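Local coordinates for protein monovalent Na+/H+ antiporter subunit A (Dietzia sp. DQ12-45-1b, PDB 7D3U) that probably works as the large membrane subunit of a multi-subunit Mrp antiporter that exchanges sodium ions for protons across the bacterial cell membrane, at residues 8-12 and 113-117; 47-53 and 65-71. All blocks are in the same frame, centred on the assembly; numbering follows the deposited sequence.

Contact 1 (8-12 and 113-117); sequences AVAFG and ASMLG. With LMT (dodecyl-beta-D-maltoside), chain C.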
loop_
_atom_site.group_PDB
_atom_site.type_symbol
_atom_site.label_atom_id
_atom_site.label_comp_id
_atom_site.label_asym_id
_atom_site.label_seq_id
_atom_site.Cartn_x
_atom_site.Cartn_y
_atom_site.Cartn_z
ATOM N N ALA B 8 37.575 -19.613 8.781
ATOM C CA ALA B 8 36.496 -20.572 8.587
ATOM C C ALA B 8 36.492 -21.623 9.686
ATOM O O ALA B 8 35.428 -22.082 10.107
ATOM C CB ALA B 8 36.618 -21.231 7.214
ATOM N N VAL B 9 37.671 -22.008 10.173
ATOM C CA VAL B 9 37.740 -22.959 11.277
ATOM C C VAL B 9 37.267 -22.307 12.570
ATOM O O VAL B 9 36.601 -22.943 13.396
ATOM C CB VAL B 9 39.167 -23.520 11.407
ATOM C CG1 VAL B 9 39.371 -24.172 12.762
ATOM C CG2 VAL B 9 39.442 -24.513 10.293
ATOM N N ALA B 10 37.592 -21.027 12.762
ATOM C CA ALA B 10 37.096 -20.309 13.932
ATOM C C ALA B 10 35.576 -20.250 13.938
ATOM O O ALA B 10 34.946 -20.309 14.999
ATOM C CB ALA B 10 37.683 -18.901 13.975
ATOM N N PHE B 11 34.966 -20.130 12.758
ATOM C CA PHE B 11 33.507 -20.133 12.691
ATOM C C PHE B 11 32.930 -21.541 12.793
ATOM O O PHE B 11 31.845 -21.728 13.357
ATOM C CB PHE B 11 33.035 -19.457 11.406
ATOM C CG PHE B 11 32.778 -17.987 11.560
ATOM C CD1 PHE B 11 31.584 -17.534 12.088
ATOM C CD2 PHE B 11 33.735 -17.061 11.189
ATOM C CE1 PHE B 11 31.346 -16.183 12.234
ATOM C CE2 PHE B 11 33.501 -15.709 11.334
ATOM C CZ PHE B 11 32.307 -15.271 11.858
ATOM N N GLY B 12 33.632 -22.542 12.261
ATOM C CA GLY B 12 33.193 -23.914 12.432
ATOM C C GLY B 12 33.233 -24.363 13.876
ATOM O O GLY B 12 32.459 -25.232 14.282
ATOM N N ALA B 113 34.933 -15.811 17.039
ATOM C CA ALA B 113 35.048 -15.830 15.585
ATOM C C ALA B 113 34.812 -14.446 14.996
ATOM O O ALA B 113 35.522 -14.028 14.075
ATOM C CB ALA B 113 34.069 -16.841 14.993
ATOM N N SER B 114 33.829 -13.715 15.522
ATOM C CA SER B 114 33.568 -12.371 15.021
ATOM C C SER B 114 34.707 -11.423 15.372
ATOM O O SER B 114 35.081 -10.568 14.562
ATOM C CB SER B 114 32.244 -11.857 15.578
ATOM O OG SER B 114 31.164 -12.665 15.147
ATOM N N MET B 115 35.286 -11.569 16.565
ATOM C CA MET B 115 36.446 -10.756 16.915
ATOM C C MET B 115 37.630 -11.074 16.014
ATOM O O MET B 115 38.351 -10.167 15.580
ATOM C CB MET B 115 36.821 -10.971 18.377
ATOM C CG MET B 115 36.325 -9.889 19.294
ATOM S SD MET B 115 36.533 -8.243 18.591
ATOM C CE MET B 115 38.264 -7.944 18.926
ATOM N N LEU B 116 37.850 -12.358 15.730
ATOM C CA LEU B 116 38.913 -12.750 14.813
ATOM C C LEU B 116 38.693 -12.144 13.436
ATOM O O LEU B 116 39.633 -11.638 12.816
ATOM C CB LEU B 116 38.984 -14.274 14.723
ATOM C CG LEU B 116 40.256 -14.851 14.115
ATOM C CD1 LEU B 116 41.450 -14.306 14.846
ATOM C CD2 LEU B 116 40.243 -16.362 14.187
ATOM N N GLY B 117 37.455 -12.181 12.946
ATOM C CA GLY B 117 37.154 -11.544 11.677
ATOM C C GLY B 117 37.363 -10.045 11.701
ATOM O O GLY B 117 37.735 -9.452 10.685
HETATM C C1B LMT C . 29.361 -17.402 -5.855
HETATM C C2B LMT C . 29.004 -16.896 -7.275
HETATM C C3B LMT C . 27.612 -16.220 -7.334
HETATM C C4B LMT C . 26.728 -16.507 -6.089
HETATM C C5B LMT C . 27.009 -17.929 -5.555
HETATM C C6B LMT C . 26.336 -18.977 -6.443
HETATM O O1B LMT C . 29.655 -16.314 -5.012
HETATM O O2B LMT C . 29.977 -16.011 -7.659
HETATM O O3B LMT C . 26.966 -16.507 -8.511
HETATM O "O4'" LMT C . 26.952 -15.578 -5.093
HETATM O O5B LMT C . 28.375 -18.253 -5.321
HETATM O O6B LMT C . 25.551 -19.806 -5.683
HETATM C "C1'" LMT C . 32.842 -17.461 -2.530
HETATM C "C2'" LMT C . 31.587 -18.367 -2.561
HETATM C "C3'" LMT C . 30.331 -17.622 -3.101
HETATM C "C4'" LMT C . 30.673 -16.434 -4.021
HETATM C "C5'" LMT C . 32.039 -16.753 -4.685
HETATM C "C6'" LMT C . 32.437 -15.817 -5.797
HETATM O "O1'" LMT C . 32.709 -16.509 -1.558
HETATM O "O2'" LMT C . 31.843 -19.481 -3.337
HETATM O "O3'" LMT C . 29.556 -17.185 -2.066
HETATM O "O5'" LMT C . 33.095 -16.764 -3.753
HETATM O "O6'" LMT C . 31.482 -14.835 -5.828
HETATM C C1 LMT C . 32.963 -16.967 -0.253
HETATM C C2 LMT C . 32.037 -16.176 0.617
HETATM C C3 LMT C . 32.680 -15.205 1.548
HETATM C C4 LMT C . 31.978 -15.315 2.874
HETATM C C5 LMT C . 30.914 -14.281 2.978
HETATM C C6 LMT C . 30.674 -13.863 4.390
HETATM C C7 LMT C . 31.934 -13.300 4.974
HETATM C C8 LMT C . 31.615 -12.678 6.285
HETATM C C9 LMT C . 32.804 -12.418 7.145
HETATM C C10 LMT C . 32.292 -12.138 8.527
HETATM C C11 LMT C . 33.386 -12.208 9.540
HETATM C C12 LMT C . 34.475 -11.242 9.235
#
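The benzene ring of Phe11 lies flat against Ala113: over one face the methyl CB stands 3.6 Å from the ring centroid, 2° off the ring normal, a CH-pi contact in which all six ring carbons are almost equally far from that methyl. Obliquely to the ring, neither over a face nor at an edge, come the end of a dodecyl maltoside tail, with C11 3.9 Å from Phe11 CE2, and the backbone N of Ser114. With an alanine in place of Phe11, the methyl of Ala113 would probably lose its aromatic cover and the detergent tail one of its contacts. The terminal C12 of the same tail ends 3.6 Å from Gly117 CA. Beside the ring, Ala10 CB meets Leu116 CD2 at 3.6 Å; with CG anti to the backbone N (chi1 -164°), Leu116 sends this branch across to helix 2-23, while its side chain also touches Leu39 and Ile43 of helix 29-45. Ser114 turns its hydroxyl back to Leu110 O within its own helix, which satisfies this buried polar group. The axes of segments 8-12 and 113-117 approach to 9.2 Å at a crossing angle of -163°, with Ala10 and Ala113 facing each other: a nearly antiparallel pairing of helix 2-23 with helix 102-119, the latter predicted to cross the membrane, with the end of a detergent tail packed beside Phe11 and Gly117.

Contact 2 (47-53 and 65-71); sequences IPVDTVA and LRLSLDP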
loop_
_atom_site.group_PDB
_atom_site.type_symbol
_atom_site.label_atom_id
_atom_site.label_comp_id
_atom_site.label_asym_id
_atom_site.label_seq_id
_atom_site.Cartn_x
_atom_site.Cartn_y
_atom_site.Cartn_z
ATOM N N ILE B 47 51.708 -19.345 10.014
ATOM C CA ILE B 47 51.267 -18.254 9.149
ATOM C C ILE B 47 52.309 -17.149 9.270
ATOM O O ILE B 47 52.597 -16.696 10.388
ATOM C CB ILE B 47 49.861 -17.755 9.523
ATOM C CG1 ILE B 47 48.812 -18.834 9.261
ATOM C CG2 ILE B 47 49.498 -16.522 8.724
ATOM C CD1 ILE B 47 47.461 -18.518 9.843
ATOM N N PRO B 48 52.923 -16.715 8.171
ATOM C CA PRO B 48 53.926 -15.649 8.254
ATOM C C PRO B 48 53.378 -14.386 8.899
ATOM O O PRO B 48 52.167 -14.182 9.016
ATOM C CB PRO B 48 54.304 -15.408 6.791
ATOM C CG PRO B 48 54.097 -16.730 6.148
ATOM C CD PRO B 48 52.929 -17.374 6.855
ATOM N N VAL B 49 54.305 -13.521 9.316
ATOM C CA VAL B 49 53.946 -12.332 10.075
ATOM C C VAL B 49 53.083 -11.375 9.262
ATOM O O VAL B 49 52.392 -10.530 9.836
ATOM C CB VAL B 49 55.232 -11.637 10.579
ATOM C CG1 VAL B 49 56.135 -11.269 9.412
ATOM C CG2 VAL B 49 54.912 -10.425 11.449
ATOM N N ASP B 50 53.093 -11.488 7.933
ATOM C CA ASP B 50 52.281 -10.613 7.082
ATOM C C ASP B 50 51.830 -11.413 5.860
ATOM O O ASP B 50 52.557 -11.521 4.869
ATOM C CB ASP B 50 53.056 -9.365 6.680
ATOM C CG ASP B 50 52.152 -8.253 6.179
ATOM O OD1 ASP B 50 51.033 -8.552 5.711
ATOM O OD2 ASP B 50 52.563 -7.077 6.249
ATOM N N THR B 51 50.622 -11.967 5.940
ATOM C CA THR B 51 49.992 -12.661 4.827
ATOM C C THR B 51 48.669 -11.988 4.506
ATOM O O THR B 51 47.948 -11.554 5.409
ATOM C CB THR B 51 49.745 -14.137 5.139
ATOM O OG1 THR B 51 48.904 -14.245 6.293
ATOM C CG2 THR B 51 51.049 -14.841 5.415
ATOM N N VAL B 52 48.349 -11.904 3.219
ATOM C CA VAL B 52 47.112 -11.293 2.756
ATOM C C VAL B 52 46.374 -12.324 1.917
ATOM O O VAL B 52 46.745 -12.579 0.764
ATOM C CB VAL B 52 47.366 -10.012 1.953
ATOM C CG1 VAL B 52 46.067 -9.505 1.366
ATOM C CG2 VAL B 52 48.004 -8.956 2.835
ATOM N N ALA B 53 45.338 -12.922 2.492
ATOM C CA ALA B 53 44.457 -13.829 1.775
ATOM C C ALA B 53 43.168 -13.100 1.433
ATOM O O ALA B 53 42.607 -12.386 2.270
ATOM C CB ALA B 53 44.154 -15.078 2.604
ATOM N N LEU B 65 36.331 -10.608 0.468
ATOM C CA LEU B 65 36.694 -11.076 1.796
ATOM C C LEU B 65 38.211 -11.160 1.872
ATOM O O LEU B 65 38.807 -12.180 1.515
ATOM C CB LEU B 65 36.044 -12.430 2.091
ATOM C CG LEU B 65 36.427 -13.148 3.385
ATOM C CD1 LEU B 65 36.057 -12.305 4.580
ATOM C CD2 LEU B 65 35.754 -14.504 3.469
ATOM N N ARG B 66 38.840 -10.080 2.327
ATOM C CA ARG B 66 40.289 -9.923 2.290
ATOM C C ARG B 66 40.799 -9.809 3.719
ATOM O O ARG B 66 40.616 -8.773 4.366
ATOM C CB ARG B 66 40.675 -8.697 1.466
ATOM C CG ARG B 66 42.155 -8.370 1.465
ATOM C CD ARG B 66 42.435 -7.224 0.512
ATOM N NE ARG B 66 43.693 -6.548 0.809
ATOM C CZ ARG B 66 44.788 -6.650 0.066
ATOM N NH1 ARG B 66 44.783 -7.405 -1.024
ATOM N NH2 ARG B 66 45.889 -5.999 0.412
ATOM N N LEU B 67 41.431 -10.868 4.207
ATOM C CA LEU B 67 41.970 -10.903 5.557
ATOM C C LEU B 67 43.465 -10.626 5.525
ATOM O O LEU B 67 44.187 -11.156 4.676
ATOM C CB LEU B 67 41.709 -12.258 6.213
ATOM C CG LEU B 67 40.342 -12.896 5.976
ATOM C CD1 LEU B 67 40.254 -14.202 6.732
ATOM C CD2 LEU B 67 39.218 -11.967 6.388
ATOM N N SER B 68 43.924 -9.796 6.455
ATOM C CA SER B 68 45.335 -9.481 6.596
ATOM C C SER B 68 45.751 -9.698 8.041
ATOM O O SER B 68 44.952 -9.529 8.964
ATOM C CB SER B 68 45.644 -8.043 6.177
ATOM O OG SER B 68 46.827 -7.577 6.797
ATOM N N LEU B 69 47.013 -10.066 8.230
ATOM C CA LEU B 69 47.545 -10.415 9.542
ATOM C C LEU B 69 48.775 -9.571 9.852
ATOM O O LEU B 69 49.819 -10.072 10.267
ATOM C CB LEU B 69 47.856 -11.908 9.608
ATOM C CG LEU B 69 48.492 -12.475 10.880
ATOM C CD1 LEU B 69 47.558 -12.302 12.054
ATOM C CD2 LEU B 69 48.837 -13.941 10.703
ATOM N N ASP B 70 48.667 -8.258 9.636
ATOM C CA ASP B 70 49.731 -7.352 10.033
ATOM C C ASP B 70 49.992 -7.495 11.532
ATOM O O ASP B 70 49.109 -7.915 12.283
ATOM C CB ASP B 70 49.363 -5.912 9.677
ATOM C CG ASP B 70 48.028 -5.491 10.250
ATOM O OD1 ASP B 70 47.214 -6.378 10.573
ATOM O OD2 ASP B 70 47.789 -4.271 10.370
ATOM N N PRO B 71 51.203 -7.164 11.989
ATOM C CA PRO B 71 51.576 -7.481 13.380
ATOM C C PRO B 71 50.610 -6.962 14.431
ATOM O O PRO B 71 50.476 -7.589 15.491
ATOM C CB PRO B 71 52.958 -6.836 13.515
ATOM C CG PRO B 71 53.505 -6.860 12.137
ATOM C CD PRO B 71 52.335 -6.591 11.241
#
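Ala53 and Leu67 exchange backbone hydrogen bonds as an antiparallel hydrogen-bonded pair: Leu67 N to Ala53 O is 2.7 Å, and Ala53 N to Leu67 O is 3.0 Å. Val52 and Ser68 follow as a non-hydrogen-bonded pair, and beyond them Leu69 N reaches Thr51 O only weakly at 3.3 Å, as the hairpin of strands 52-56 and 63-68 gives way to loop. CA-H...O contacts from Ser68, Val52 and Arg66 add to the pairing.

The flat guanidinium of Arg66 is covered on one face by a methyl. Val52 CG1, anti to the backbone N (chi1 174°), sits 3.4 Å from Arg66 CZ, over the centre of the group. The polar rim of that group serves another partner, since NE forms a salt bridge with Asp122.

Apolar side-chain contacts lie at the loop end. Leu69 CD2 meets Ile47 CG2, the two side chains crossing at about a right angle; Leu69 also touches Leu3 of helix 2-23. Farther out, Val49 CG2 meets Pro71 CG at 3.9 Å.

Carboxylates remain apart: Asp50 OD1 and Asp70 OD1 are 6.6 Å from each other, and Asp70, the N-cap residue of helix 71-94, forms a salt bridge with Arg252.

Main-chain bonds thus hold the hairpin together, whereas the charged side chains of Arg66 and Asp70 tie it and the following helix start to other parts of the chain.

Contact 1 is a buried helix pair, whereas contact 2 is only partly buried, with Val49, Asp50 and Val52 on the surface. Their centres are 15 Å apart and their nearest atoms about 5 Å, without touching; along the chain, contact 2 is nested inside the loop closed by contact 1. Helix 2-23 is common ground: it supplies one side of contact 1, and its first turns receive Thr51, Leu67 and Leu69 of contact 2. The chemistry follows the place. Within the helix bundle, the contact is made by apolar groups (alanine methyls, a leucine branch) and one aromatic ring, whereas the hairpin relies on main-chain hydrogen bonds and on charged groups with salt-bridge partners elsewhere in the chain.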